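Local coordinates for DNA repair protein RAD7 (Saccharomyces cerevisiae, PDB 5ZB2), which takes part in global genome nucleotide excision repair of non-transcribed DNA as a component of the complex with RAD16 and ABF1, and also binds ELC1, at residues V222-I228 against D248-M253. Sequence-based numbering, arbitrary orientation.
Sequences VNDEIII and DLTDSM
Both carboxylate oxygens of Asp-224 are taken up by Thr-250. Asp-224 OD1 receives the backbone N of Thr-250 on its syn lone pair at 2.9 Å, a nearly straight bond (167°), while OD2 accepts from Thr-250 OG1 at 2.8 Å, the hydroxyl standing above the carboxylate plane. With chi1 at -65°, Asp-224 swings its carboxylate beside its own backbone N and across to the neighbouring loop. Threonine suits this place because OG1 does double duty: as N-cap of helix 251-261 it also accepts from Ser-252 N. Asn-223 is the N-cap of helix 224-234, its amide OD1 reaching one residue further, to Ile-226 N at 2.9 Å. Water links the incoming loops, one molecule joining Val-222 O to Asp-248 N. Below the polar layer, Leu-249 CD2 lies 3.8 Å from Ile-227 CG1, and Met-253 CG packs against Ile-227 CG2 at 3.4 Å; Leu-243 of strand 240-244 touches both Ile-227 and Leu-249, continuing the apolar interior. The contact thus joins the N-terminal ends of the consecutive helices 224-234 and 251-261 within the leucine-rich-repeat solenoid. Since the aspartate accepts two hydrogen bonds beside a helix N-terminus, its negative charge is probably stabilised there.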
loop_
_atom_site.group_PDB
_atom_site.type_symbol
_atom_site.label_atom_id
_atom_site.label_comp_id
_atom_site.label_asym_id
_atom_site.label_seq_id
_atom_site.Cartn_x
_atom_site.Cartn_y
_atom_site.Cartn_z
ATOM N N VAL A 222 -14.909 29.054 25.174
ATOM C CA VAL A 222 -15.834 28.108 25.800
ATOM C C VAL A 222 -16.366 28.799 27.050
ATOM O O VAL A 222 -15.824 28.634 28.146
ATOM C CB VAL A 222 -15.162 26.774 26.140
ATOM C CG1 VAL A 222 -16.130 25.852 26.886
ATOM C CG2 VAL A 222 -14.636 26.099 24.877
ATOM N N ASN A 223 -17.430 29.586 26.900
ATOM C CA ASN A 223 -17.945 30.409 27.984
ATOM C C ASN A 223 -19.281 29.867 28.479
ATOM O O ASN A 223 -19.876 28.965 27.884
ATOM C CB ASN A 223 -18.085 31.872 27.540
ATOM C CG ASN A 223 -18.953 32.035 26.308
ATOM O OD1 ASN A 223 -19.900 31.281 26.090
ATOM N ND2 ASN A 223 -18.634 33.030 25.496
ATOM N N ASP A 224 -19.740 30.437 29.598
ATOM C CA ASP A 224 -20.983 29.992 30.219
ATOM C C ASP A 224 -22.129 29.987 29.220
ATOM O O ASP A 224 -22.891 29.018 29.135
ATOM C CB ASP A 224 -21.325 30.892 31.408
ATOM C CG ASP A 224 -20.313 30.797 32.522
ATOM O OD1 ASP A 224 -19.925 29.664 32.879
ATOM O OD2 ASP A 224 -19.906 31.854 33.045
ATOM N N GLU A 225 -22.264 31.072 28.453
ATOM C CA GLU A 225 -23.397 31.204 27.542
ATOM C C GLU A 225 -23.466 30.037 26.563
ATOM O O GLU A 225 -24.551 29.503 26.297
ATOM C CB GLU A 225 -23.305 32.532 26.788
ATOM C CG GLU A 225 -24.587 32.934 26.075
ATOM C CD GLU A 225 -24.470 34.267 25.356
ATOM O OE1 GLU A 225 -24.953 34.366 24.208
ATOM O OE2 GLU A 225 -23.894 35.213 25.936
ATOM N N ILE A 226 -22.320 29.626 26.016
ATOM C CA ILE A 226 -22.311 28.541 25.037
ATOM C C ILE A 226 -22.708 27.223 25.692
ATOM O O ILE A 226 -23.484 26.444 25.127
ATOM C CB ILE A 226 -20.930 28.448 24.362
ATOM C CG1 ILE A 226 -20.684 29.694 23.503
ATOM C CG2 ILE A 226 -20.822 27.180 23.513
ATOM C CD1 ILE A 226 -19.282 29.809 22.951
ATOM N N ILE A 227 -22.176 26.945 26.884
ATOM C CA ILE A 227 -22.458 25.667 27.531
ATOM C C ILE A 227 -23.904 25.606 28.005
ATOM O O ILE A 227 -24.525 24.535 27.981
ATOM C CB ILE A 227 -21.478 25.432 28.694
ATOM C CG1 ILE A 227 -20.035 25.392 28.176
ATOM C CG2 ILE A 227 -21.830 24.150 29.454
ATOM C CD1 ILE A 227 -19.769 24.335 27.104
ATOM N N ILE A 228 -24.464 26.734 28.445
ATOM C CA ILE A 228 -25.868 26.756 28.849
ATOM C C ILE A 228 -26.760 26.444 27.656
ATOM O O ILE A 228 -27.630 25.570 27.722
ATOM C CB ILE A 228 -26.224 28.109 29.488
ATOM C CG1 ILE A 228 -25.488 28.260 30.820
ATOM C CG2 ILE A 228 -27.740 28.234 29.696
ATOM C CD1 ILE A 228 -25.498 29.669 31.370
ATOM N N ASP A 248 -12.739 29.373 31.895
ATOM C CA ASP A 248 -13.619 30.531 31.818
ATOM C C ASP A 248 -15.013 30.263 32.379
ATOM O O ASP A 248 -15.778 31.215 32.568
ATOM C CB ASP A 248 -13.733 30.992 30.362
ATOM C CG ASP A 248 -14.181 32.433 30.238
ATOM O OD1 ASP A 248 -13.388 33.332 30.599
ATOM O OD2 ASP A 248 -15.314 32.667 29.762
ATOM N N LEU A 249 -15.362 29.005 32.644
ATOM C CA LEU A 249 -16.691 28.670 33.135
ATOM C C LEU A 249 -16.829 29.013 34.615
ATOM O O LEU A 249 -15.872 28.917 35.390
ATOM C CB LEU A 249 -16.979 27.184 32.914
ATOM C CG LEU A 249 -16.957 26.717 31.457
ATOM C CD1 LEU A 249 -17.219 25.223 31.363
ATOM C CD2 LEU A 249 -17.964 27.487 30.618
ATOM N N THR A 250 -18.041 29.415 35.005
ATOM C CA THR A 250 -18.322 29.869 36.363
ATOM C C THR A 250 -19.579 29.183 36.888
ATOM O O THR A 250 -20.202 28.361 36.211
ATOM C CB THR A 250 -18.504 31.390 36.415
ATOM O OG1 THR A 250 -19.750 31.737 35.802
ATOM C CG2 THR A 250 -17.368 32.099 35.688
ATOM N N ASP A 251 -19.962 29.551 38.114
ATOM C CA ASP A 251 -21.178 29.002 38.707
ATOM C C ASP A 251 -22.392 29.226 37.813
ATOM O O ASP A 251 -23.371 28.473 37.895
ATOM C CB ASP A 251 -21.420 29.626 40.084
ATOM C CG ASP A 251 -20.506 29.055 41.156
ATOM O OD1 ASP A 251 -19.792 28.061 40.879
ATOM O OD2 ASP A 251 -20.517 29.594 42.288
ATOM N N SER A 252 -22.349 30.250 36.957
ATOM C CA SER A 252 -23.461 30.507 36.048
ATOM C C SER A 252 -23.785 29.269 35.222
ATOM O O SER A 252 -24.955 28.909 35.046
ATOM C CB SER A 252 -23.129 31.691 35.140
ATOM O OG SER A 252 -24.128 31.854 34.154
ATOM N N MET A 253 -22.751 28.605 34.701
ATOM C CA MET A 253 -22.967 27.356 33.975
ATOM C C MET A 253 -23.636 26.321 34.868
ATOM O O MET A 253 -24.469 25.532 34.404
ATOM C CB MET A 253 -21.636 26.824 33.441
ATOM C CG MET A 253 -21.757 25.591 32.566
ATOM S SD MET A 253 -21.747 24.029 33.473
ATOM C CE MET A 253 -20.016 23.913 33.933
HETATM O O HOH W 1 -13.321 28.132 29.291
HETATM O O HOH W 2 -17.785 32.226 30.930
#